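De novo designed switch protein caging a hemagglutinin binder (sCageHA267_1S) (Synthetic construct, PDB 7CBC) serves as a designed biosensor component, a six-helix bundle that cages a hemagglutinin-binding domain, probably releasing it when the switch opens. Local coordinates at residues Ala5-Leu8 against Leu9-Ser12; Glu110-Asp113 against Leu114-Arg117; Ala173-Arg176 against Glu177-Ile181; Gln209-Arg212 against Leu213-Glu216. All blocks are in the same frame, centred on the assembly; numbering follows the deposited sequence.

Contact 1: Ala5-Leu8 against Leu9-Ser12; sequences ARKL and LEAS
Lys-7 and Glu-10 form an i to i+3 intrahelical salt bridge near the start of helix 3-46 of the designed bundle, NZ of Lys-7 lying 2.8 Å from OE1 of Glu-10. The ammonium comes down on the carboxylate from above its plane, 68° out of it, and the two side chains cross at a slant. Lys-7 gets there by curling forward along the helix: CG is anti to the backbone N (chi1 163°), then the chain bends at chi2 and chi3, laying CE 3.1 Å from Glu-10 OE1. Glu-10 runs out extended beyond CG. With an alanine in place of Glu-10, the ammonium of buried Lys-7 would probably lose its anionic mate and be freer to swing. Beneath, i to i+4 backbone bonds fix the spacing: Leu-9 N to Ala-5 O is 3.1 Å and almost straight at 178°, and Ser-12 N to Leu-8 O is 2.9 Å. Glu-88 brings a like charge close to the same Glu-10 oxygen, a repulsion the Lys-7 ammonium probably offsets in part. Around helix 3-46, Lys-7 and Ala-11 face Ala-89 of helix 50-93, Leu-8 packs on Leu-104 and Leu-105 of helix 99-142, and Ala-5 meets Leu-199 and Leu-203 of helix 195-239.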
ATOM      1  N   ALA A   5       8.505  -7.373 -26.340  1.00 40.16           N
ATOM      2  CA  ALA A   5       9.058  -6.531 -25.287  1.00 40.13           C
ATOM      3  C   ALA A   5       8.093  -5.414 -24.918  1.00 39.60           C
ATOM      4  O   ALA A   5       7.959  -5.067 -23.739  1.00 30.84           O
ATOM      5  CB  ALA A   5      10.404  -5.958 -25.721  1.00 35.16           C
ATOM      6  N   ARG A   6       7.419  -4.828 -25.913  1.00 37.72           N
ATOM      7  CA  ARG A   6       6.468  -3.762 -25.621  1.00 39.35           C
ATOM      8  C   ARG A   6       5.280  -4.287 -24.844  1.00 37.71           C
ATOM      9  O   ARG A   6       4.681  -3.560 -24.046  1.00 34.28           O
ATOM     10  CB  ARG A   6       5.976  -3.113 -26.909  1.00 38.92           C
ATOM     11  CG  ARG A   6       7.036  -2.380 -27.653  1.00 48.39           C
ATOM     12  CD  ARG A   6       6.464  -1.682 -28.878  1.00 52.26           C
ATOM     13  NE  ARG A   6       6.553  -0.248 -28.677  1.00 53.67           N
ATOM     14  CZ  ARG A   6       7.609   0.477 -29.039  1.00 50.43           C
ATOM     15  NH1 ARG A   6       8.653  -0.108 -29.621  1.00 50.89           N
ATOM     16  NH2 ARG A   6       7.631   1.782 -28.811  1.00 49.46           N
ATOM     17  N   LYS A   7       4.917  -5.538 -25.080  1.00 34.97           N
ATOM     18  CA  LYS A   7       3.791  -6.121 -24.378  1.00 35.10           C
ATOM     19  C   LYS A   7       4.146  -6.371 -22.918  1.00 33.05           C
ATOM     20  O   LYS A   7       3.342  -6.088 -22.027  1.00 35.01           O
ATOM     21  CB  LYS A   7       3.349  -7.378 -25.143  1.00 37.23           C
ATOM     22  CG  LYS A   7       2.451  -8.416 -24.478  1.00 42.83           C
ATOM     23  CD  LYS A   7       1.562  -7.936 -23.330  1.00 51.22           C
ATOM     24  CE  LYS A   7       0.584  -6.811 -23.601  1.00 53.42           C
ATOM     25  NZ  LYS A   7       0.028  -6.374 -22.292  1.00 39.07           N
ATOM     26  N   LEU A   8       5.366  -6.836 -22.650  1.00 31.43           N
ATOM     27  CA  LEU A   8       5.804  -7.033 -21.275  1.00 33.41           C
ATOM     28  C   LEU A   8       5.803  -5.724 -20.501  1.00 33.03           C
ATOM     29  O   LEU A   8       5.227  -5.636 -19.408  1.00 30.83           O
ATOM     30  CB  LEU A   8       7.191  -7.670 -21.259  1.00 35.92           C
ATOM     31  CG  LEU A   8       7.149  -9.123 -21.705  1.00 34.95           C
ATOM     32  CD1 LEU A   8       8.548  -9.627 -22.062  1.00 34.37           C
ATOM     33  CD2 LEU A   8       6.517  -9.960 -20.612  1.00 29.42           C
ATOM     34  N   LEU A   9       6.437  -4.688 -21.056  1.00 30.18           N
ATOM     35  CA  LEU A   9       6.439  -3.394 -20.388  1.00 31.32           C
ATOM     36  C   LEU A   9       5.019  -2.880 -20.188  1.00 33.27           C
ATOM     37  O   LEU A   9       4.698  -2.308 -19.144  1.00 26.40           O
ATOM     38  CB  LEU A   9       7.271  -2.397 -21.189  1.00 32.22           C
ATOM     39  CG  LEU A   9       7.483  -1.015 -20.582  1.00 33.46           C
ATOM     40  CD1 LEU A   9       8.185  -1.112 -19.229  1.00 31.94           C
ATOM     41  CD2 LEU A   9       8.286  -0.140 -21.542  1.00 28.56           C
ATOM     42  N   GLU A  10       4.150  -3.101 -21.171  1.00 29.69           N
ATOM     43  CA  GLU A  10       2.759  -2.684 -21.056  1.00 32.23           C
ATOM     44  C   GLU A  10       2.049  -3.424 -19.917  1.00 35.31           C
ATOM     45  O   GLU A  10       1.259  -2.827 -19.168  1.00 32.13           O
ATOM     46  CB  GLU A  10       2.082  -2.909 -22.410  1.00 35.60           C
ATOM     47  CG  GLU A  10       0.585  -2.724 -22.497  1.00 43.65           C
ATOM     48  CD  GLU A  10       0.029  -3.414 -23.755  1.00 47.76           C
ATOM     49  OE1 GLU A  10      -0.970  -4.166 -23.646  1.00 49.79           O
ATOM     50  OE2 GLU A  10       0.617  -3.228 -24.850  1.00 48.36           O
ATOM     51  N   ALA A  11       2.352  -4.711 -19.735  1.00 31.28           N
ATOM     52  CA  ALA A  11       1.836  -5.427 -18.573  1.00 32.71           C
ATOM     53  C   ALA A  11       2.352  -4.811 -17.276  1.00 33.35           C
ATOM     54  O   ALA A  11       1.579  -4.550 -16.344  1.00 29.74           O
ATOM     55  CB  ALA A  11       2.214  -6.905 -18.656  1.00 31.08           C
ATOM     56  N   SER A  12       3.661  -4.558 -17.203  1.00 30.04           N
ATOM     57  CA  SER A  12       4.263  -4.111 -15.950  1.00 30.34           C
ATOM     58  C   SER A  12       3.737  -2.748 -15.521  1.00 30.79           C
ATOM     59  O   SER A  12       3.410  -2.546 -14.344  1.00 29.38           O
ATOM     60  CB  SER A  12       5.783  -4.084 -16.091  1.00 23.65           C
ATOM     61  OG  SER A  12       6.296  -5.391 -15.940  1.00 21.76           O
TER

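Contact 2: Glu110-Asp113 against Leu114-Arg117; sequences ETQD and LNLR
Gln-112 and Asn-115 meet nearly at right angles, their amide planes 74° apart. ND2 of Asn-115 donates to OE1 of Gln-112 over 3.2 Å along an almost straight N-H line; the acceptor lies in the asparagine's amide plane, while the donor is tilted from the glutamine's carbonyl plane. A bend at chi2 of Gln-112 (59°) turns its amide toward Asn-115, one turn further on. The other ends are held by neighbouring helices: Gln-112 NE2 bonds to Ser-82 OG and Asn-19 OD1, and Asn-115 OD1 receives Gln-211 NE2. Such a buried polar network, running through the interior of a helical bundle packed largely with aliphatic side chains, is a familiar device of de novo bundle design for setting which helices pair. Alongside Asn-115, Thr-111 points the same way, its CG2 4.0 Å from Asn-115 ND2, while its OG1 bonds back to Ala-107 O. Leu-116 crosses Gln-112 obliquely, CG 4.2 Å from NE2. Toward solvent, Asp-113 and Arg-117 form an i to i+4 salt bridge: OD1 of Asp-113 takes NE of Arg-117 at 2.8 Å on its syn side, at the guanidinium's edge, with carboxylate and guanidinium planes turned 56° apart.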
ATOM      1  N   GLU A 110       4.668 -13.901 -10.888  1.00 30.37           N
ATOM      2  CA  GLU A 110       5.061 -14.232  -9.519  1.00 32.92           C
ATOM      3  C   GLU A 110       5.231 -12.986  -8.672  1.00 30.64           C
ATOM      4  O   GLU A 110       4.905 -12.980  -7.474  1.00 25.81           O
ATOM      5  CB  GLU A 110       6.377 -14.996  -9.503  1.00 32.94           C
ATOM      6  CG  GLU A 110       6.330 -16.450  -9.870  1.00 40.05           C
ATOM      7  CD  GLU A 110       7.700 -17.067  -9.694  1.00 43.46           C
ATOM      8  OE1 GLU A 110       8.147 -17.212  -8.533  1.00 45.72           O
ATOM      9  OE2 GLU A 110       8.351 -17.360 -10.716  1.00 48.16           O
ATOM     10  N   THR A 111       5.822 -11.944  -9.252  1.00 26.44           N
ATOM     11  CA  THR A 111       6.056 -10.735  -8.477  1.00 27.23           C
ATOM     12  C   THR A 111       4.735 -10.068  -8.118  1.00 32.17           C
ATOM     13  O   THR A 111       4.532  -9.643  -6.971  1.00 32.71           O
ATOM     14  CB  THR A 111       6.970  -9.785  -9.260  1.00 29.48           C
ATOM     15  OG1 THR A 111       8.301 -10.320  -9.290  1.00 27.73           O
ATOM     16  CG2 THR A 111       7.027  -8.458  -8.589  1.00 28.07           C
ATOM     17  N   GLN A 112       3.801 -10.013  -9.069  1.00 28.35           N
ATOM     18  CA  GLN A 112       2.523  -9.390  -8.765  1.00 31.46           C
ATOM     19  C   GLN A 112       1.753 -10.173  -7.715  1.00 33.96           C
ATOM     20  O   GLN A 112       1.049  -9.581  -6.899  1.00 29.11           O
ATOM     21  CB  GLN A 112       1.704  -9.226 -10.038  1.00 28.98           C
ATOM     22  CG  GLN A 112       0.361  -8.564  -9.843  1.00 29.23           C
ATOM     23  CD  GLN A 112       0.446  -7.170  -9.245  1.00 30.07           C
ATOM     24  OE1 GLN A 112       1.530  -6.631  -9.003  1.00 27.16           O
ATOM     25  NE2 GLN A 112      -0.717  -6.578  -8.997  1.00 26.89           N
ATOM     26  N   ASP A 113       1.883 -11.496  -7.694  1.00 35.83           N
ATOM     27  CA  ASP A 113       1.204 -12.239  -6.645  1.00 31.28           C
ATOM     28  C   ASP A 113       1.797 -11.917  -5.280  1.00 35.09           C
ATOM     29  O   ASP A 113       1.062 -11.844  -4.286  1.00 30.35           O
ATOM     30  CB  ASP A 113       1.265 -13.735  -6.937  1.00 37.68           C
ATOM     31  CG  ASP A 113       0.455 -14.550  -5.950  1.00 40.35           C
ATOM     32  OD1 ASP A 113       1.065 -15.133  -5.032  1.00 45.36           O
ATOM     33  OD2 ASP A 113      -0.788 -14.600  -6.086  1.00 45.80           O
ATOM     34  N   LEU A 114       3.115 -11.693  -5.211  1.00 32.16           N
ATOM     35  CA  LEU A 114       3.716 -11.241  -3.954  1.00 32.28           C
ATOM     36  C   LEU A 114       3.111  -9.920  -3.503  1.00 32.47           C
ATOM     37  O   LEU A 114       2.771  -9.745  -2.323  1.00 29.42           O
ATOM     38  CB  LEU A 114       5.226 -11.076  -4.108  1.00 35.21           C
ATOM     39  CG  LEU A 114       6.125 -12.287  -4.302  1.00 34.86           C
ATOM     40  CD1 LEU A 114       7.565 -11.796  -4.358  1.00 31.61           C
ATOM     41  CD2 LEU A 114       5.926 -13.289  -3.172  1.00 32.74           C
ATOM     42  N   ASN A 115       2.993  -8.966  -4.431  1.00 27.02           N
ATOM     43  CA  ASN A 115       2.461  -7.657  -4.071  1.00 30.90           C
ATOM     44  C   ASN A 115       1.060  -7.773  -3.484  1.00 27.72           C
ATOM     45  O   ASN A 115       0.740  -7.103  -2.499  1.00 27.72           O
ATOM     46  CB  ASN A 115       2.476  -6.738  -5.293  1.00 28.53           C
ATOM     47  CG  ASN A 115       3.884  -6.444  -5.768  1.00 30.15           C
ATOM     48  OD1 ASN A 115       4.823  -6.397  -4.974  1.00 31.58           O
ATOM     49  ND2 ASN A 115       4.040  -6.256  -7.066  1.00 27.13           N
ATOM     50  N   LEU A 116       0.224  -8.647  -4.049  1.00 29.12           N
ATOM     51  CA  LEU A 116      -1.138  -8.814  -3.545  1.00 30.80           C
ATOM     52  C   LEU A 116      -1.147  -9.449  -2.159  1.00 31.49           C
ATOM     53  O   LEU A 116      -1.824  -8.957  -1.249  1.00 32.54           O
ATOM     54  CB  LEU A 116      -1.951  -9.646  -4.538  1.00 34.10           C
ATOM     55  CG  LEU A 116      -2.175  -8.887  -5.841  1.00 32.07           C
ATOM     56  CD1 LEU A 116      -2.991  -9.694  -6.838  1.00 32.23           C
ATOM     57  CD2 LEU A 116      -2.853  -7.573  -5.538  1.00 29.56           C
ATOM     58  N   ARG A 117      -0.381 -10.527  -1.964  1.00 33.65           N
ATOM     59  CA  ARG A 117      -0.283 -11.123  -0.633  1.00 36.10           C
ATOM     60  C   ARG A 117       0.246 -10.132   0.397  1.00 32.63           C
ATOM     61  O   ARG A 117      -0.172 -10.159   1.564  1.00 29.94           O
ATOM     62  CB  ARG A 117       0.595 -12.375  -0.686  1.00 31.96           C
ATOM     63  CG  ARG A 117      -0.070 -13.492  -1.467  1.00 33.19           C
ATOM     64  CD  ARG A 117       0.898 -14.575  -1.935  1.00 47.04           C
ATOM     65  NE  ARG A 117       0.155 -15.705  -2.487  1.00 45.09           N
ATOM     66  CZ  ARG A 117      -0.352 -16.680  -1.738  1.00 46.59           C
ATOM     67  NH1 ARG A 117      -0.178 -16.652  -0.419  1.00 43.78           N
ATOM     68  NH2 ARG A 117      -1.036 -17.673  -2.296  1.00 43.78           N
TER

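Contact 3: Ala173-Arg176 against Glu177-Ile181; sequences AAKR and ESERI
The carbonyl oxygen of Ala-174 is gripped twice by Ser-178: OG donates to O of Ala-174 at 2.9 Å and the backbone N to the same O at 3.0 Å, arriving from opposite faces of the carbonyl plane. The hydroxyl lies anti to its own carbonyl carbon (chi1 -74°), which sets it back against the preceding turn; OG also receives Gln-211 NE2 of helix 195-239. On the outer surface, Lys-175 reaches Glu-179 in an i to i+4 salt bridge, NZ to OE2 at 3.0 Å, with the ammonium 35° out of the carboxylate plane. The lysine runs straight until chi4 (54°), where the chain turns and brings NZ to the acid. A methionine in place of Lys-175 would probably leave Glu-179 without its cationic partner and its carboxylate freer to turn. Elsewhere on the same turns, Arg-180 approaches Glu-177 side-on, NE and NH2 both toward OE2, but the modelled separations are shorter than expected and the exact geometry is doubtful. Leu-215 packs against Ala-174, Lys-175 and Ser-178, while Leu-114 of helix 99-142 touches Glu-177 and Ser-178. The Lys-175 to Glu-179 pair outside, with small Ala-174 and Ser-178 turned to the neighbouring helices, marks an amphipathic helix of a bundle.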
ATOM      1  N   ALA A 173       9.663  -9.746   3.722  1.00 34.93           N
ATOM      2  CA  ALA A 173       9.665 -11.002   2.981  1.00 38.77           C
ATOM      3  C   ALA A 173       9.283 -10.787   1.526  1.00 39.07           C
ATOM      4  O   ALA A 173       9.832 -11.449   0.629  1.00 33.98           O
ATOM      5  CB  ALA A 173       8.720 -12.011   3.619  1.00 39.85           C
ATOM      6  N   ALA A 174       8.329  -9.883   1.277  1.00 33.62           N
ATOM      7  CA  ALA A 174       7.981  -9.545  -0.097  1.00 33.85           C
ATOM      8  C   ALA A 174       9.178  -8.953  -0.828  1.00 34.75           C
ATOM      9  O   ALA A 174       9.403  -9.236  -2.014  1.00 32.11           O
ATOM     10  CB  ALA A 174       6.799  -8.575  -0.113  1.00 34.71           C
ATOM     11  N   LYS A 175       9.971  -8.141  -0.131  1.00 28.59           N
ATOM     12  CA  LYS A 175      11.158  -7.569  -0.746  1.00 33.49           C
ATOM     13  C   LYS A 175      12.161  -8.658  -1.106  1.00 37.08           C
ATOM     14  O   LYS A 175      12.621  -8.751  -2.251  1.00 34.14           O
ATOM     15  CB  LYS A 175      11.790  -6.539   0.189  1.00 31.08           C
ATOM     16  CG  LYS A 175      13.101  -5.976  -0.359  1.00 41.32           C
ATOM     17  CD  LYS A 175      13.646  -4.837   0.498  1.00 45.73           C
ATOM     18  CE  LYS A 175      14.911  -4.270  -0.121  1.00 51.88           C
ATOM     19  NZ  LYS A 175      14.687  -3.872  -1.540  1.00 50.64           N
ATOM     20  N   ARG A 176      12.498  -9.509  -0.140  1.00 35.45           N
ATOM     21  CA  ARG A 176      13.517 -10.513  -0.388  1.00 36.44           C
ATOM     22  C   ARG A 176      13.079 -11.513  -1.449  1.00 37.61           C
ATOM     23  O   ARG A 176      13.908 -11.960  -2.247  1.00 34.97           O
ATOM     24  CB  ARG A 176      13.870 -11.215   0.912  1.00 43.25           C
ATOM     25  CG  ARG A 176      14.866 -10.440   1.776  1.00 49.07           C
ATOM     26  CD  ARG A 176      15.408 -11.355   2.850  1.00 58.55           C
ATOM     27  NE  ARG A 176      15.409 -12.724   2.342  1.00 56.78           N
ATOM     28  CZ  ARG A 176      16.371 -13.237   1.583  1.00 60.23           C
ATOM     29  NH1 ARG A 176      17.431 -12.499   1.261  1.00 61.90           N
ATOM     30  NH2 ARG A 176      16.266 -14.487   1.141  1.00 60.16           N
ATOM     31  N   GLU A 177      11.789 -11.854  -1.491  1.00 33.25           N
ATOM     32  CA  GLU A 177      11.284 -12.780  -2.504  1.00 38.41           C
ATOM     33  C   GLU A 177      11.194 -12.124  -3.890  1.00 36.98           C
ATOM     34  O   GLU A 177      11.274 -12.816  -4.918  1.00 38.52           O
ATOM     35  CB  GLU A 177       9.925 -13.330  -2.042  1.00 32.01           C
ATOM     36  CG  GLU A 177       9.356 -14.486  -2.879  1.00 40.96           C
ATOM     37  CD  GLU A 177      10.335 -15.638  -3.076  1.00 44.74           C
ATOM     38  OE1 GLU A 177      11.094 -15.953  -2.129  1.00 43.51           O
ATOM     39  OE2 GLU A 177      10.343 -16.234  -4.185  1.00 46.36           O
ATOM     40  N   SER A 178      11.046 -10.798  -3.945  1.00 32.19           N
ATOM     41  CA  SER A 178      11.076 -10.101  -5.224  1.00 32.88           C
ATOM     42  C   SER A 178      12.474 -10.130  -5.829  1.00 35.67           C
ATOM     43  O   SER A 178      12.640 -10.366  -7.033  1.00 34.41           O
ATOM     44  CB  SER A 178      10.601  -8.662  -5.046  1.00 31.18           C
ATOM     45  OG  SER A 178       9.204  -8.612  -4.859  1.00 28.66           O
ATOM     46  N   GLU A 179      13.492  -9.879  -5.003  1.00 34.95           N
ATOM     47  CA  GLU A 179      14.865  -9.923  -5.481  1.00 40.56           C
ATOM     48  C   GLU A 179      15.269 -11.336  -5.870  1.00 39.66           C
ATOM     49  O   GLU A 179      16.004 -11.527  -6.845  1.00 37.88           O
ATOM     50  CB  GLU A 179      15.800  -9.360  -4.419  1.00 40.53           C
ATOM     51  CG  GLU A 179      15.873  -7.854  -4.493  1.00 52.17           C
ATOM     52  CD  GLU A 179      16.075  -7.196  -3.154  1.00 55.67           C
ATOM     53  OE1 GLU A 179      16.166  -7.913  -2.127  1.00 52.54           O
ATOM     54  OE2 GLU A 179      16.138  -5.947  -3.142  1.00 60.61           O
ATOM     55  N   ARG A 180      14.788 -12.338  -5.133  1.00 37.19           N
ATOM     56  CA  ARG A 180      15.123 -13.716  -5.472  1.00 40.27           C
ATOM     57  C   ARG A 180      14.517 -14.110  -6.814  1.00 38.15           C
ATOM     58  O   ARG A 180      15.157 -14.813  -7.604  1.00 41.00           O
ATOM     59  CB  ARG A 180      14.673 -14.661  -4.355  1.00 39.88           C
ATOM     60  CG  ARG A 180      14.969 -16.123  -4.648  1.00 44.44           C
ATOM     61  CD  ARG A 180      14.016 -17.056  -3.926  1.00 45.04           C
ATOM     62  NE  ARG A 180      12.706 -17.046  -4.571  1.00 48.29           N
ATOM     63  CZ  ARG A 180      12.453 -17.573  -5.770  1.00 47.00           C
ATOM     64  NH1 ARG A 180      13.420 -18.166  -6.460  1.00 48.53           N
ATOM     65  NH2 ARG A 180      11.228 -17.503  -6.279  1.00 42.11           N
ATOM     66  N   ILE A 181      13.298 -13.645  -7.099  1.00 38.56           N
ATOM     67  CA  ILE A 181      12.690 -13.870  -8.410  1.00 35.01           C
ATOM     68  C   ILE A 181      13.553 -13.255  -9.505  1.00 34.88           C
ATOM     69  O   ILE A 181      13.838 -13.883 -10.532  1.00 35.58           O
ATOM     70  CB  ILE A 181      11.262 -13.293  -8.435  1.00 36.14           C
ATOM     71  CG1 ILE A 181      10.290 -14.206  -7.677  1.00 36.47           C
ATOM     72  CG2 ILE A 181      10.794 -13.021  -9.869  1.00 32.86           C
ATOM     73  CD1 ILE A 181       9.088 -13.477  -7.093  1.00 32.12           C
TER

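Contact 4: Gln209-Arg212 against Leu213-Glu216; sequences QLQR and LNLE
Gln-211, bent back at chi2 (50°) after a CG anti to its backbone N, meets both Asn-214 and Leu-215 with its amide. On one side OE1 of Gln-211 accepts from ND2 of Asn-214 at 3.0 Å with an N-H...O angle of 163°; the acceptor lies close to the asparagine's amide plane, but the two amide planes stand 59° apart and the side chains cross at about a right angle. On the other, NE2 of Gln-211 lies against the leucine branch, 3.5 Å from CG of Leu-215 and 3.6 Å from its CD2. That amide nitrogen has its polar partners elsewhere, Asn-115 OD1 and Ser-178 OG, so both the oxygen and the nitrogen of the amide are held, and it is unlikely to flip. Asn-214 OD1 receives Asn-19 ND2. Arg-212 contributes mainly through its backbone and CB: CB lies 3.2 Å from Leu-213 N, and its O takes Glu-216 N at 3.0 Å; the carboxylate of Glu-216 pairs with Arg-219 and Arg-223. Leu-213 sets its CB 3.6 Å from Leu-210 O, and its N is shared weakly between Gln-209 O and Leu-210 O. A polar pair three residues apart, set in the bundle interior, extends the buried hydrogen-bond network of this protein. Several faces of helix 195-239 are covered here: Leu-210 and Asn-214 touch Gln-16 of helix 3-46, Gln-211 rests on Thr-111 of helix 99-142, helix 146-190 covers Leu-215, and Leu-213 meets Ala-274 and Ile-277 of helix 274-284.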
ATOM      1  N   GLN A 209      13.048  -1.867 -11.298  1.00 29.18           N
ATOM      2  CA  GLN A 209      12.753  -0.481 -10.962  1.00 29.83           C
ATOM      3  C   GLN A 209      11.275  -0.299 -10.614  1.00 33.95           C
ATOM      4  O   GLN A 209      10.930   0.349  -9.613  1.00 31.42           O
ATOM      5  CB  GLN A 209      13.169   0.404 -12.133  1.00 30.95           C
ATOM      6  CG  GLN A 209      13.524   1.817 -11.771  1.00 39.34           C
ATOM      7  CD  GLN A 209      14.089   2.580 -12.956  1.00 36.90           C
ATOM      8  OE1 GLN A 209      14.456   1.992 -13.978  1.00 42.38           O
ATOM      9  NE2 GLN A 209      14.143   3.900 -12.831  1.00 41.54           N
ATOM     10  N   LEU A 210      10.379  -0.881 -11.419  1.00 29.12           N
ATOM     11  CA  LEU A 210       8.949  -0.754 -11.139  1.00 28.09           C
ATOM     12  C   LEU A 210       8.563  -1.487  -9.861  1.00 28.57           C
ATOM     13  O   LEU A 210       7.784  -0.966  -9.050  1.00 28.81           O
ATOM     14  CB  LEU A 210       8.144  -1.280 -12.321  1.00 30.10           C
ATOM     15  CG  LEU A 210       8.376  -0.502 -13.609  1.00 28.73           C
ATOM     16  CD1 LEU A 210       7.904  -1.300 -14.795  1.00 25.53           C
ATOM     17  CD2 LEU A 210       7.657   0.835 -13.540  1.00 29.62           C
ATOM     18  N   GLN A 211       9.111  -2.688  -9.650  1.00 24.52           N
ATOM     19  CA  GLN A 211       8.820  -3.415  -8.420  1.00 24.16           C
ATOM     20  C   GLN A 211       9.280  -2.646  -7.190  1.00 30.27           C
ATOM     21  O   GLN A 211       8.689  -2.782  -6.104  1.00 27.45           O
ATOM     22  CB  GLN A 211       9.465  -4.794  -8.477  1.00 22.30           C
ATOM     23  CG  GLN A 211       9.187  -5.688  -7.289  1.00 27.05           C
ATOM     24  CD  GLN A 211       7.701  -5.803  -6.910  1.00 26.45           C
ATOM     25  OE1 GLN A 211       6.797  -5.346  -7.631  1.00 23.59           O
ATOM     26  NE2 GLN A 211       7.447  -6.466  -5.790  1.00 26.22           N
ATOM     27  N   ARG A 212      10.322  -1.830  -7.341  1.00 27.47           N
ATOM     28  CA  ARG A 212      10.786  -0.988  -6.242  1.00 29.89           C
ATOM     29  C   ARG A 212       9.698  -0.016  -5.801  1.00 27.46           C
ATOM     30  O   ARG A 212       9.516   0.223  -4.599  1.00 30.06           O
ATOM     31  CB  ARG A 212      12.049  -0.232  -6.681  1.00 31.78           C
ATOM     32  CG  ARG A 212      13.080   0.076  -5.604  1.00 40.49           C
ATOM     33  CD  ARG A 212      14.304   0.801  -6.218  1.00 47.47           C
ATOM     34  NE  ARG A 212      15.128  -0.094  -7.038  1.00 44.79           N
ATOM     35  CZ  ARG A 212      15.459   0.115  -8.311  1.00 45.97           C
ATOM     36  NH1 ARG A 212      15.057   1.214  -8.947  1.00 44.30           N
ATOM     37  NH2 ARG A 212      16.210  -0.779  -8.946  1.00 41.65           N
ATOM     38  N   LEU A 213       8.960   0.551  -6.758  1.00 27.02           N
ATOM     39  CA  LEU A 213       7.882   1.473  -6.417  1.00 27.84           C
ATOM     40  C   LEU A 213       6.684   0.730  -5.841  1.00 28.72           C
ATOM     41  O   LEU A 213       6.049   1.217  -4.904  1.00 28.13           O
ATOM     42  CB  LEU A 213       7.469   2.300  -7.642  1.00 28.51           C
ATOM     43  CG  LEU A 213       6.499   3.486  -7.439  1.00 32.44           C
ATOM     44  CD1 LEU A 213       6.669   4.527  -8.526  1.00 35.88           C
ATOM     45  CD2 LEU A 213       5.037   3.043  -7.411  1.00 32.17           C
ATOM     46  N   ASN A 214       6.343  -0.432  -6.404  1.00 29.38           N
ATOM     47  CA  ASN A 214       5.286  -1.255  -5.819  1.00 28.13           C
ATOM     48  C   ASN A 214       5.575  -1.558  -4.352  1.00 28.88           C
ATOM     49  O   ASN A 214       4.667  -1.550  -3.517  1.00 25.45           O
ATOM     50  CB  ASN A 214       5.140  -2.571  -6.592  1.00 25.18           C
ATOM     51  CG  ASN A 214       4.693  -2.381  -8.043  1.00 28.89           C
ATOM     52  OD1 ASN A 214       3.890  -1.502  -8.346  1.00 26.79           O
ATOM     53  ND2 ASN A 214       5.218  -3.226  -8.953  1.00 24.18           N
ATOM     54  N   LEU A 215       6.831  -1.872  -4.024  1.00 27.44           N
ATOM     55  CA  LEU A 215       7.160  -2.208  -2.644  1.00 27.44           C
ATOM     56  C   LEU A 215       7.175  -0.967  -1.761  1.00 29.56           C
ATOM     57  O   LEU A 215       6.776  -1.035  -0.595  1.00 28.55           O
ATOM     58  CB  LEU A 215       8.507  -2.940  -2.585  1.00 24.39           C
ATOM     59  CG  LEU A 215       8.500  -4.371  -3.139  1.00 31.88           C
ATOM     60  CD1 LEU A 215       9.910  -5.001  -3.114  1.00 30.53           C
ATOM     61  CD2 LEU A 215       7.471  -5.269  -2.414  1.00 29.21           C
ATOM     62  N   GLU A 216       7.596   0.180  -2.302  1.00 29.46           N
ATOM     63  CA  GLU A 216       7.579   1.404  -1.506  1.00 28.49           C
ATOM     64  C   GLU A 216       6.148   1.842  -1.183  1.00 32.10           C
ATOM     65  O   GLU A 216       5.899   2.403  -0.107  1.00 27.26           O
ATOM     66  CB  GLU A 216       8.346   2.506  -2.234  1.00 27.66           C
ATOM     67  CG  GLU A 216       8.486   3.812  -1.469  1.00 33.93           C
ATOM     68  CD  GLU A 216       9.407   3.708  -0.268  1.00 37.36           C
ATOM     69  OE1 GLU A 216      10.158   2.713  -0.181  1.00 33.28           O
ATOM     70  OE2 GLU A 216       9.366   4.622   0.597  1.00 40.53           O
TER

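In the fold
From the N terminus the four contacts follow in series, each within one helix, so none closes a loop and none nests in or crosses another. Contact 1 lies near the start of helix 3-46, contact 2 on helix 99-142, contact 3 on helix 146-190 and contact 4 on helix 195-239. Contacts 2, 3 and 4 cluster with centres 10 to 12 Å apart, Leu-114 CD1 packing on Ile-181 CD1 at 3.6 Å between contacts 2 and 3. Contact 4 touches all the others: Gln-211 joins it to contacts 2 and 3, and Leu-210 to Ser-12 of contact 1, tying together four helices of the bundle.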